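Local coordinates for cellulosomal scaffoldin adaptor protein B (Acetivibrio cellulolyticus, PDB 3FNK), which serves, through this second type II cohesin module of a cellulosomal adaptor scaffoldin, as a dockerin-binding structural protein, at residues A9-M14 against K32-T37; G73-S78 against S113-G118; K131-V136 against G170-A175. All coordinates share one frame; numbering follows the deposited sequence.

Contact 1 (A9-M14 against K32-T37); sequences ASYITM and KINKIT
Tyr11 and Asn34 meet with the asparagine lying over one face of the phenol ring: CB of Asn34 sits 3.4 Å from the centroid of the Tyr11 ring, a CH-pi contact only 18° off the normal and shifted toward the rim at CE2 and CZ. The ring reaches across to its partner because Tyr11 CG is placed between the backbone N and the carbonyl carbon (chi1 59°). The amide of Asn34, turned 32° from the ring plane, continues past it, and its ND2 donates to Ala9 O at 2.8 Å, with the acceptor close to the amide plane; ND2 also makes a weak hydrogen bond to Ile7 O. Beneath these side chains runs the antiparallel hairpin of strands 11-16 and 26-34, part of the cohesin beta barrel. Tyr11 with Asn34 and Thr13 with Lys32 are its hydrogen-bonded pairs here, and Thr13 N to Lys32 O (2.8 Å) is nearly straight. On the face shared with Tyr11, the extended chain of Lys32 lies alongside Thr13, Lys32 CG and CE both 3.7 Å from Thr13 CG2, while Thr13 OG1 turns to Ile167 O. Ile12 and Ile33 form the intervening non-hydrogen-bonded pair and point to the other face, where Ile12 CG1 touches Ile33 CG2 at 3.7 Å and Val44 and Leu152 cover Ile12. Beyond the paired strands, Ser10 OG donates to Lys35 O at 2.7 Å, tilted from the carbonyl plane, as the chain turns away and Ile36 brings CD1 against Tyr11 O.

Contact 2 (G73-S78 against S113-G118); sequences GELLVS and SPEETG
Two irregular segments, 73-78 and 113-118, face each other without strand pairing; the CA atoms of Glu74 and Gly118 come to 6.2 Å. From the second segment Glu115 reaches across with its chain extended beyond CG, and its OE2 accepts a hydrogen bond from the backbone N of Leu76 at 2.7 Å, nearly straight at 167° and on the syn lone pair. The other carboxylate oxygen, OE1, takes a hydrogen bond from a water that also donates to Glu74 O and accepts from Val77 N, so one oxygen binds the loop directly and the other through the water. The Leu75 and Glu115 side chains run antiparallel past one another: Leu75 CB lies 3.3 Å from Glu115 OE2, while Leu75 CD2 meets the aliphatic CB of Glu115 at 3.8 Å. Leu75 CD1 rests against Gly118 N at 3.7 Å. Glu74 OE1 approaches Gly118 CA to 3.3 Å, where the absence of a side chain leaves room for it. Tyr102 from strand 95-102 joins the polar cluster, its OH bonded to both Glu115 OE1 and Ser78 N. Tyr108 of helix 105-111 holds Glu115 N, and Leu75 also packs on Ile33, so the loop after strand 71-72 sits against strand 26-34 as well as the loop entering strand 118-127.

Contact 3 (K131-V136 against G170-A175); sequences KATTVV and GEINSA
Ile172 and Thr133, which have the most surface buried in this contact, face each other in a single antiparallel bridge. Two backbone bonds close it: Thr133 N gives to Ile172 O at 3.0 Å, and Ile172 N returns to Thr133 O at 2.6 Å. Both side chains leave the bridge on one side, flank to flank, with Thr133 CG2 3.7 Å from Ile172 CB. That side faces inward, Thr133 packing on Val52 and Leu53, Ile172 on Tyr16 of strand 11-16. Ala132 is next in buried surface; its CA makes a C-H...O contact with Asn173 O (3.4 Å), extending the backbone approach past the bridge. Glu171 CG crosses Thr134 CG2 at 3.5 Å. With its CG anti to the backbone N (chi1 -156°) and the chain extended, the glutamate carries its carboxylate on to Ser174, and Ser174 OG donates to the anti lone pair of Glu171 OE2 at 2.6 Å. Main-chain bonds thus supply the polar attraction across the contact, while the side chains add aliphatic contacts; the Glu171 carboxylate takes its hydrogen bond from Ser174 of its own segment and adds no charge pairing across the contact.

In the fold
Contacts 1 and 2 are neighbours, their centres about 12 Å apart, and meet directly: Ile33 N bonds to Gly118 O and Lys35 N to Thr117 OG1, so strand 26-34 and the residue after it pair on one edge within the hairpin and on the other with the start of strand 118-127 and the residue before it. Contact 3 lies on the opposite side of the chain's centre from contact 2, and touches contact 1 through Met14 and Val135. Contact 1 has half its touching residues buried and is the only one built on regular paired strands. Contact 2 joins irregular loops by one carboxylate, a water and the packing of a leucine, whereas contact 3, the most peripheral and with mostly exposed touching residues, reduces strand pairing to a single bridge.

Contact 1 (A9-M14 against K32-T37)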
ATOM      1  N   ALA A   9      14.489  11.925  -1.701  1.00 29.49           N
ATOM      2  CA  ALA A   9      14.118  11.202  -2.935  1.00 27.42           C
ATOM      3  C   ALA A   9      12.607  10.870  -2.927  1.00 26.12           C
ATOM      4  O   ALA A   9      11.996  10.752  -1.858  1.00 26.16           O
ATOM      5  CB  ALA A   9      14.937   9.926  -3.067  1.00 26.05           C
ATOM      6  N   SER A  10      12.011  10.774  -4.108  1.00 24.71           N
ATOM      7  CA  SER A  10      10.601  10.385  -4.239  1.00 23.72           C
ATOM      8  C   SER A  10      10.490   8.882  -4.102  1.00 23.09           C
ATOM      9  O   SER A  10      11.273   8.134  -4.712  1.00 22.98           O
ATOM     10  CB  SER A  10      10.060  10.825  -5.595  1.00 22.76           C
ATOM     11  OG  SER A  10      10.103  12.227  -5.663  1.00 22.51           O
ATOM     12  N   TYR A  11       9.530   8.420  -3.304  1.00 23.56           N
ATOM     13  CA  TYR A  11       9.318   6.971  -3.215  1.00 23.35           C
ATOM     14  C   TYR A  11       7.892   6.581  -2.833  1.00 23.04           C
ATOM     15  O   TYR A  11       7.055   7.426  -2.492  1.00 21.89           O
ATOM     16  CB  TYR A  11      10.267   6.358  -2.197  1.00 24.15           C
ATOM     17  CG  TYR A  11      10.126   6.926  -0.824  1.00 24.09           C
ATOM     18  CD1 TYR A  11       9.118   6.494   0.021  1.00 26.80           C
ATOM     19  CD2 TYR A  11      11.045   7.864  -0.333  1.00 26.92           C
ATOM     20  CE1 TYR A  11       9.001   7.011   1.304  1.00 26.32           C
ATOM     21  CE2 TYR A  11      10.941   8.383   0.947  1.00 24.99           C
ATOM     22  CZ  TYR A  11       9.914   7.946   1.761  1.00 26.56           C
ATOM     23  OH  TYR A  11       9.771   8.448   3.045  1.00 23.89           O
ATOM     24  N   ILE A  12       7.663   5.288  -2.905  1.00 22.91           N
ATOM     25  CA  ILE A  12       6.560   4.645  -2.239  1.00 23.95           C
ATOM     26  C   ILE A  12       7.119   3.531  -1.391  1.00 24.93           C
ATOM     27  O   ILE A  12       8.004   2.778  -1.820  1.00 25.93           O
ATOM     28  CB  ILE A  12       5.463   4.121  -3.248  1.00 23.09           C
ATOM     29  CG1 ILE A  12       4.288   3.489  -2.480  1.00 22.56           C
ATOM     30  CG2 ILE A  12       6.065   3.200  -4.300  1.00 22.76           C
ATOM     31  CD1 ILE A  12       3.029   3.150  -3.381  1.00 23.10           C
ATOM     32  N   THR A  13       6.606   3.403  -0.178  1.00 26.17           N
ATOM     33  CA  THR A  13       7.081   2.317   0.630  1.00 28.22           C
ATOM     34  C   THR A  13       5.976   1.710   1.502  1.00 29.56           C
ATOM     35  O   THR A  13       4.833   2.195   1.509  1.00 28.80           O
ATOM     36  CB  THR A  13       8.315   2.782   1.484  1.00 27.34           C
ATOM     37  OG1 THR A  13       9.083   1.632   1.871  1.00 28.41           O
ATOM     38  CG2 THR A  13       7.870   3.537   2.685  1.00 27.41           C
ATOM     39  N   MET A  14       6.333   0.633   2.207  1.00 30.98           N
ATOM     40  CA  MET A  14       5.537   0.107   3.339  1.00 32.47           C
ATOM     41  C   MET A  14       6.328   0.207   4.653  1.00 33.59           C
ATOM     42  O   MET A  14       7.465  -0.271   4.701  1.00 34.06           O
ATOM     43  CB  MET A  14       5.179  -1.354   3.055  1.00 31.78           C
ATOM     44  CG  MET A  14       4.076  -1.914   3.930  1.00 32.89           C
ATOM     45  SD  MET A  14       3.810  -3.638   3.512  1.00 39.49           S
ATOM     46  CE  MET A  14       3.319  -3.495   1.784  1.00 34.56           C
ATOM     47  N   LYS A  32       2.765   4.181   1.981  1.00 26.08           N
ATOM     48  CA  LYS A  32       2.935   5.616   2.102  1.00 24.66           C
ATOM     49  C   LYS A  32       3.919   6.141   1.044  1.00 23.45           C
ATOM     50  O   LYS A  32       4.769   5.397   0.532  1.00 23.71           O
ATOM     51  CB  LYS A  32       3.442   5.946   3.509  1.00 24.88           C
ATOM     52  CG  LYS A  32       4.774   5.237   3.855  1.00 26.53           C
ATOM     53  CD  LYS A  32       5.040   5.426   5.356  1.00 28.23           C
ATOM     54  CE  LYS A  32       6.282   4.707   5.827  1.00 28.74           C
ATOM     55  NZ  LYS A  32       6.463   5.108   7.279  1.00 31.89           N
ATOM     56  N   ILE A  33       3.808   7.419   0.723  1.00 22.66           N
ATOM     57  CA  ILE A  33       4.570   7.962  -0.375  1.00 22.61           C
ATOM     58  C   ILE A  33       5.264   9.231   0.059  1.00 23.48           C
ATOM     59  O   ILE A  33       4.889   9.866   1.042  1.00 21.84           O
ATOM     60  CB  ILE A  33       3.714   8.287  -1.615  1.00 22.91           C
ATOM     61  CG1 ILE A  33       2.482   9.145  -1.242  1.00 22.76           C
ATOM     62  CG2 ILE A  33       3.295   7.028  -2.314  1.00 23.12           C
ATOM     63  CD1 ILE A  33       1.836   9.933  -2.486  1.00 19.97           C
ATOM     64  N   ASN A  34       6.281   9.585  -0.724  1.00 23.90           N
ATOM     65  CA  ASN A  34       7.072  10.759  -0.478  1.00 24.08           C
ATOM     66  C   ASN A  34       7.322  11.435  -1.791  1.00 23.77           C
ATOM     67  O   ASN A  34       7.872  10.829  -2.734  1.00 24.81           O
ATOM     68  CB  ASN A  34       8.405  10.402   0.228  1.00 23.29           C
ATOM     69  CG  ASN A  34       9.179  11.647   0.668  1.00 25.45           C
ATOM     70  OD1 ASN A  34       8.646  12.484   1.388  1.00 24.76           O
ATOM     71  ND2 ASN A  34      10.403  11.811   0.158  1.00 25.70           N
ATOM     72  N   LYS A  35       6.877  12.685  -1.841  1.00 23.69           N
ATOM     73  CA  LYS A  35       7.117  13.615  -2.943  1.00 23.62           C
ATOM     74  C   LYS A  35       6.769  13.077  -4.335  1.00 22.84           C
ATOM     75  O   LYS A  35       7.594  13.079  -5.264  1.00 22.01           O
ATOM     76  CB  LYS A  35       8.537  14.183  -2.876  1.00 24.06           C
ATOM     77  CG  LYS A  35       8.756  15.048  -1.653  1.00 26.77           C
ATOM     78  CD  LYS A  35       9.949  16.005  -1.866  1.00 33.40           C
ATOM     79  CE  LYS A  35      11.232  15.289  -1.713  1.00 36.10           C
ATOM     80  NZ  LYS A  35      12.482  16.152  -1.883  1.00 40.08           N
ATOM     81  N   ILE A  36       5.523  12.632  -4.467  1.00 22.61           N
ATOM     82  CA  ILE A  36       5.003  12.203  -5.750  1.00 22.48           C
ATOM     83  C   ILE A  36       4.228  13.387  -6.332  1.00 23.40           C
ATOM     84  O   ILE A  36       3.216  13.819  -5.765  1.00 25.09           O
ATOM     85  CB  ILE A  36       4.113  10.934  -5.618  1.00 21.38           C
ATOM     86  CG1 ILE A  36       4.863   9.791  -4.899  1.00 20.91           C
ATOM     87  CG2 ILE A  36       3.590  10.470  -7.005  1.00 22.67           C
ATOM     88  CD1 ILE A  36       6.140   9.254  -5.573  1.00 17.92           C
ATOM     89  N   THR A  37       4.704  13.913  -7.459  1.00 24.06           N
ATOM     90  CA  THR A  37       4.196  15.156  -8.042  1.00 24.62           C
ATOM     91  C   THR A  37       2.732  15.017  -8.499  1.00 24.24           C
ATOM     92  O   THR A  37       2.420  14.152  -9.329  1.00 23.44           O
ATOM     93  CB  THR A  37       5.076  15.545  -9.252  1.00 25.67           C
ATOM     94  OG1 THR A  37       6.423  15.730  -8.788  1.00 27.79           O
ATOM     95  CG2 THR A  37       4.605  16.848  -9.877  1.00 25.88           C
TER

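Contact 2 (G73-S78 against S113-G118)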
ATOM      1  N   GLY A  73      -5.687   6.010   4.510  1.00 32.81           N
ATOM      2  CA  GLY A  73      -4.630   6.867   5.064  1.00 32.21           C
ATOM      3  C   GLY A  73      -5.022   8.327   5.165  1.00 31.57           C
ATOM      4  O   GLY A  73      -6.203   8.651   5.241  1.00 31.37           O
ATOM      5  N   GLU A  74      -4.021   9.203   5.184  1.00 30.53           N
ATOM      6  CA  GLU A  74      -4.215  10.641   5.234  1.00 30.66           C
ATOM      7  C   GLU A  74      -4.526  11.159   3.859  1.00 29.50           C
ATOM      8  O   GLU A  74      -5.120  12.213   3.739  1.00 30.53           O
ATOM      9  CB  GLU A  74      -2.924  11.366   5.669  1.00 31.35           C
ATOM     10  CG  GLU A  74      -2.292  10.824   6.936  1.00 35.35           C
ATOM     11  CD  GLU A  74      -0.794  11.176   7.061  1.00 38.40           C
ATOM     12  OE1 GLU A  74      -0.041  11.252   6.043  1.00 33.91           O
ATOM     13  OE2 GLU A  74      -0.382  11.344   8.224  1.00 43.37           O
ATOM     14  N   LEU A  75      -4.074  10.477   2.811  1.00 27.85           N
ATOM     15  CA  LEU A  75      -4.316  10.995   1.447  1.00 27.00           C
ATOM     16  C   LEU A  75      -5.514  10.298   0.788  1.00 26.48           C
ATOM     17  O   LEU A  75      -5.886   9.207   1.206  1.00 26.55           O
ATOM     18  CB  LEU A  75      -3.070  10.856   0.559  1.00 26.31           C
ATOM     19  CG  LEU A  75      -1.755  11.442   1.135  1.00 26.81           C
ATOM     20  CD1 LEU A  75      -0.637  11.343   0.081  1.00 25.90           C
ATOM     21  CD2 LEU A  75      -1.932  12.914   1.627  1.00 27.46           C
ATOM     22  N   LEU A  76      -6.081  10.921  -0.250  1.00 25.12           N
ATOM     23  CA  LEU A  76      -7.164  10.307  -1.028  1.00 25.38           C
ATOM     24  C   LEU A  76      -8.491  10.160  -0.244  1.00 25.91           C
ATOM     25  O   LEU A  76      -9.343   9.311  -0.579  1.00 23.82           O
ATOM     26  CB  LEU A  76      -6.688   8.947  -1.585  1.00 24.68           C
ATOM     27  CG  LEU A  76      -5.434   8.976  -2.487  1.00 25.31           C
ATOM     28  CD1 LEU A  76      -5.080   7.561  -3.016  1.00 25.04           C
ATOM     29  CD2 LEU A  76      -5.590   9.967  -3.644  1.00 22.13           C
ATOM     30  N   VAL A  77      -8.645  10.965   0.814  1.00 26.47           N
ATOM     31  CA  VAL A  77      -9.892  10.990   1.591  1.00 28.43           C
ATOM     32  C   VAL A  77     -10.673  12.298   1.506  1.00 30.15           C
ATOM     33  O   VAL A  77     -11.646  12.489   2.258  1.00 31.45           O
ATOM     34  CB  VAL A  77      -9.689  10.602   3.094  1.00 28.31           C
ATOM     35  CG1 VAL A  77      -9.320   9.172   3.206  1.00 27.79           C
ATOM     36  CG2 VAL A  77      -8.617  11.475   3.745  1.00 28.57           C
ATOM     37  N   SER A  78     -10.305  13.197   0.597  1.00 30.28           N
ATOM     38  CA  SER A  78     -11.128  14.386   0.446  1.00 32.52           C
ATOM     39  C   SER A  78     -12.361  14.061  -0.423  1.00 32.84           C
ATOM     40  O   SER A  78     -12.228  13.768  -1.601  1.00 33.15           O
ATOM     41  CB  SER A  78     -10.308  15.551  -0.138  1.00 32.53           C
ATOM     42  OG  SER A  78     -11.188  16.519  -0.689  1.00 36.80           O
ATOM     43  N   SER A 113      -3.694  22.401  -4.657  1.00 30.96           N
ATOM     44  CA  SER A 113      -3.104  21.816  -3.456  0.50 30.62           C
ATOM     45  C   SER A 113      -2.970  20.298  -3.630  1.00 29.80           C
ATOM     46  O   SER A 113      -3.791  19.528  -3.101  1.00 29.85           O
ATOM     47  CB  SER A 113      -3.930  22.155  -2.211  0.50 30.54           C
ATOM     48  OG  SER A 113      -4.245  23.536  -2.163  0.50 31.79           O
ATOM     49  N   PRO A 114      -1.933  19.852  -4.376  1.00 28.99           N
ATOM     50  CA  PRO A 114      -1.736  18.410  -4.572  1.00 28.34           C
ATOM     51  C   PRO A 114      -1.323  17.708  -3.286  1.00 28.60           C
ATOM     52  O   PRO A 114      -0.605  18.286  -2.462  1.00 28.36           O
ATOM     53  CB  PRO A 114      -0.597  18.350  -5.581  1.00 28.61           C
ATOM     54  CG  PRO A 114       0.138  19.656  -5.369  1.00 29.31           C
ATOM     55  CD  PRO A 114      -0.951  20.634  -5.139  1.00 28.73           C
ATOM     56  N   GLU A 115      -1.782  16.471  -3.117  1.00 27.42           N
ATOM     57  CA  GLU A 115      -1.356  15.638  -2.029  1.00 27.84           C
ATOM     58  C   GLU A 115      -0.162  14.814  -2.502  1.00 28.24           C
ATOM     59  O   GLU A 115      -0.342  13.902  -3.322  1.00 30.29           O
ATOM     60  CB  GLU A 115      -2.506  14.705  -1.618  1.00 27.31           C
ATOM     61  CG  GLU A 115      -3.801  15.430  -1.298  1.00 28.55           C
ATOM     62  CD  GLU A 115      -4.994  14.471  -0.997  1.00 27.80           C
ATOM     63  OE1 GLU A 115      -6.099  14.980  -0.811  1.00 31.27           O
ATOM     64  OE2 GLU A 115      -4.852  13.235  -0.975  1.00 29.22           O
ATOM     65  N   GLU A 116       1.038  15.104  -1.996  1.00 26.31           N
ATOM     66  CA  GLU A 116       2.265  14.524  -2.581  1.00 25.58           C
ATOM     67  C   GLU A 116       3.041  13.621  -1.621  1.00 25.24           C
ATOM     68  O   GLU A 116       3.868  12.797  -2.038  1.00 24.02           O
ATOM     69  CB  GLU A 116       3.139  15.626  -3.225  1.00 26.72           C
ATOM     70  CG  GLU A 116       2.360  16.533  -4.258  1.00 25.68           C
ATOM     71  CD  GLU A 116       3.244  17.525  -5.007  1.00 29.66           C
ATOM     72  OE1 GLU A 116       4.176  18.066  -4.367  1.00 31.69           O
ATOM     73  OE2 GLU A 116       3.018  17.771  -6.219  1.00 26.01           O
ATOM     74  N   THR A 117       2.733  13.756  -0.334  1.00 25.31           N
ATOM     75  CA  THR A 117       3.447  13.023   0.701  1.00 26.24           C
ATOM     76  C   THR A 117       2.485  12.610   1.801  1.00 26.09           C
ATOM     77  O   THR A 117       1.769  13.436   2.317  1.00 26.50           O
ATOM     78  CB  THR A 117       4.593  13.883   1.295  1.00 26.02           C
ATOM     79  OG1 THR A 117       5.512  14.215   0.245  1.00 26.57           O
ATOM     80  CG2 THR A 117       5.345  13.088   2.404  1.00 26.06           C
ATOM     81  N   GLY A 118       2.475  11.326   2.145  1.00 26.31           N
ATOM     82  CA  GLY A 118       1.631  10.846   3.202  1.00 25.85           C
ATOM     83  C   GLY A 118       1.254   9.386   3.067  1.00 25.79           C
ATOM     84  O   GLY A 118       1.692   8.670   2.153  1.00 24.39           O
TER
HETATM   85  O   HOH W   1      -6.988  13.438   1.669  1.00 31.19           O

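Contact 3 (K131-V136 against G170-A175)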
ATOM      1  N   LYS A 131       7.949 -17.020  12.445  1.00 53.99           N
ATOM      2  CA  LYS A 131       8.954 -17.518  11.505  1.00 53.03           C
ATOM      3  C   LYS A 131       9.393 -16.379  10.573  1.00 52.42           C
ATOM      4  O   LYS A 131       8.585 -15.501  10.240  1.00 52.25           O
ATOM      5  CB  LYS A 131       8.371 -18.684  10.702  1.00 52.92           C
ATOM      6  CG  LYS A 131       9.223 -19.168   9.543  1.00 54.00           C
ATOM      7  CD  LYS A 131       8.590 -20.374   8.863  1.00 57.27           C
ATOM      8  CE  LYS A 131       9.485 -20.936   7.767  1.00 58.60           C
ATOM      9  NZ  LYS A 131       8.892 -22.175   7.166  1.00 60.74           N
ATOM     10  N   ALA A 132      10.666 -16.398  10.159  1.00 51.38           N
ATOM     11  CA  ALA A 132      11.270 -15.324   9.349  1.00 50.65           C
ATOM     12  C   ALA A 132      10.500 -15.072   8.064  1.00 49.58           C
ATOM     13  O   ALA A 132      10.349 -15.965   7.227  1.00 49.40           O
ATOM     14  CB  ALA A 132      12.747 -15.640   9.017  1.00 50.68           C
ATOM     15  N   THR A 133      10.026 -13.846   7.894  1.00 48.76           N
ATOM     16  CA  THR A 133       9.109 -13.598   6.786  1.00 47.33           C
ATOM     17  C   THR A 133       9.178 -12.184   6.220  1.00 46.98           C
ATOM     18  O   THR A 133       9.333 -11.203   6.957  1.00 46.56           O
ATOM     19  CB  THR A 133       7.635 -14.004   7.177  1.00 47.08           C
ATOM     20  OG1 THR A 133       6.869 -14.289   6.002  1.00 45.56           O
ATOM     21  CG2 THR A 133       6.953 -12.959   8.035  1.00 45.31           C
ATOM     22  N   THR A 134       9.044 -12.100   4.897  1.00 46.66           N
ATOM     23  CA  THR A 134       9.031 -10.805   4.199  1.00 46.58           C
ATOM     24  C   THR A 134       7.778 -10.569   3.335  1.00 45.30           C
ATOM     25  O   THR A 134       7.239 -11.479   2.689  1.00 45.33           O
ATOM     26  CB  THR A 134      10.273 -10.639   3.337  1.00 46.83           C
ATOM     27  OG1 THR A 134      10.384 -11.780   2.479  1.00 49.46           O
ATOM     28  CG2 THR A 134      11.523 -10.575   4.211  1.00 46.80           C
ATOM     29  N   VAL A 135       7.335  -9.321   3.341  1.00 44.08           N
ATOM     30  CA  VAL A 135       6.268  -8.837   2.477  1.00 41.81           C
ATOM     31  C   VAL A 135       6.920  -7.957   1.405  1.00 40.74           C
ATOM     32  O   VAL A 135       7.778  -7.138   1.733  1.00 40.31           O
ATOM     33  CB  VAL A 135       5.270  -8.037   3.326  1.00 41.95           C
ATOM     34  CG1 VAL A 135       4.222  -7.335   2.465  1.00 40.93           C
ATOM     35  CG2 VAL A 135       4.608  -8.976   4.338  1.00 40.80           C
ATOM     36  N   VAL A 136       6.535  -8.141   0.138  1.00 38.60           N
ATOM     37  CA  VAL A 136       7.068  -7.322  -0.947  1.00 36.85           C
ATOM     38  C   VAL A 136       5.974  -6.694  -1.852  1.00 36.39           C
ATOM     39  O   VAL A 136       4.852  -7.240  -1.962  1.00 34.50           O
ATOM     40  CB  VAL A 136       8.109  -8.087  -1.808  1.00 36.94           C
ATOM     41  CG1 VAL A 136       9.359  -8.498  -0.943  1.00 36.49           C
ATOM     42  CG2 VAL A 136       7.497  -9.302  -2.500  1.00 36.39           C
ATOM     43  N   GLY A 170      11.255  -4.699   4.338  1.00 41.56           N
ATOM     44  CA  GLY A 170      12.176  -5.364   5.295  1.00 44.49           C
ATOM     45  C   GLY A 170      11.530  -6.478   6.113  1.00 45.85           C
ATOM     46  O   GLY A 170      10.296  -6.574   6.187  1.00 46.01           O
ATOM     47  N   GLU A 171      12.362  -7.303   6.743  1.00 47.21           N
ATOM     48  CA  GLU A 171      11.919  -8.598   7.275  1.00 48.58           C
ATOM     49  C   GLU A 171      11.055  -8.505   8.528  1.00 48.67           C
ATOM     50  O   GLU A 171      11.150  -7.548   9.296  1.00 48.16           O
ATOM     51  CB  GLU A 171      13.117  -9.529   7.488  1.00 48.91           C
ATOM     52  CG  GLU A 171      12.763 -11.023   7.474  1.00 51.91           C
ATOM     53  CD  GLU A 171      13.974 -11.916   7.266  1.00 56.12           C
ATOM     54  OE1 GLU A 171      13.989 -12.692   6.277  1.00 57.61           O
ATOM     55  OE2 GLU A 171      14.915 -11.835   8.085  1.00 57.36           O
ATOM     56  N   ILE A 172      10.184  -9.499   8.698  1.00 49.66           N
ATOM     57  CA  ILE A 172       9.347  -9.600   9.892  1.00 50.41           C
ATOM     58  C   ILE A 172       9.825 -10.784  10.724  1.00 50.94           C
ATOM     59  O   ILE A 172      10.176 -11.853  10.168  1.00 50.67           O
ATOM     60  CB  ILE A 172       7.832  -9.688   9.552  1.00 50.42           C
ATOM     61  CG1 ILE A 172       7.317  -8.302   9.135  1.00 50.88           C
ATOM     62  CG2 ILE A 172       7.000 -10.150  10.760  1.00 49.36           C
ATOM     63  CD1 ILE A 172       5.830  -8.263   8.683  1.00 49.23           C
ATOM     64  N   ASN A 173       9.848 -10.595  12.043  0.50 51.42           N
ATOM     65  CA  ASN A 173      10.385 -11.583  12.989  0.50 51.95           C
ATOM     66  C   ASN A 173      11.664 -12.220  12.453  0.50 53.08           C
ATOM     67  O   ASN A 173      11.690 -13.419  12.142  0.50 53.28           O
ATOM     68  CB  ASN A 173       9.341 -12.659  13.325  0.50 51.39           C
ATOM     69  CG  ASN A 173       8.274 -12.167  14.292  0.50 49.27           C
ATOM     70  OD1 ASN A 173       8.539 -11.354  15.167  0.50 45.81           O
ATOM     71  ND2 ASN A 173       7.060 -12.677  14.137  0.50 47.90           N
ATOM     72  N   SER A 174      12.709 -11.402  12.309  1.00 54.22           N
ATOM     73  CA  SER A 174      13.977 -11.863  11.745  1.00 55.97           C
ATOM     74  C   SER A 174      14.664 -12.821  12.683  1.00 57.80           C
ATOM     75  O   SER A 174      14.701 -12.573  13.888  1.00 58.21           O
ATOM     76  CB  SER A 174      14.907 -10.679  11.490  1.00 55.68           C
ATOM     77  OG  SER A 174      14.830 -10.301  10.135  1.00 55.46           O
ATOM     78  N   ALA A 175      15.177 -13.922  12.132  1.00 59.76           N
ATOM     79  CA  ALA A 175      15.917 -14.901  12.911  1.00 61.56           C
ATOM     80  C   ALA A 175      17.217 -14.256  13.410  1.00 62.95           C
ATOM     81  O   ALA A 175      18.167 -14.137  12.635  1.00 63.41           O
ATOM     82  CB  ALA A 175      16.207 -16.127  12.062  1.00 61.62           C
TER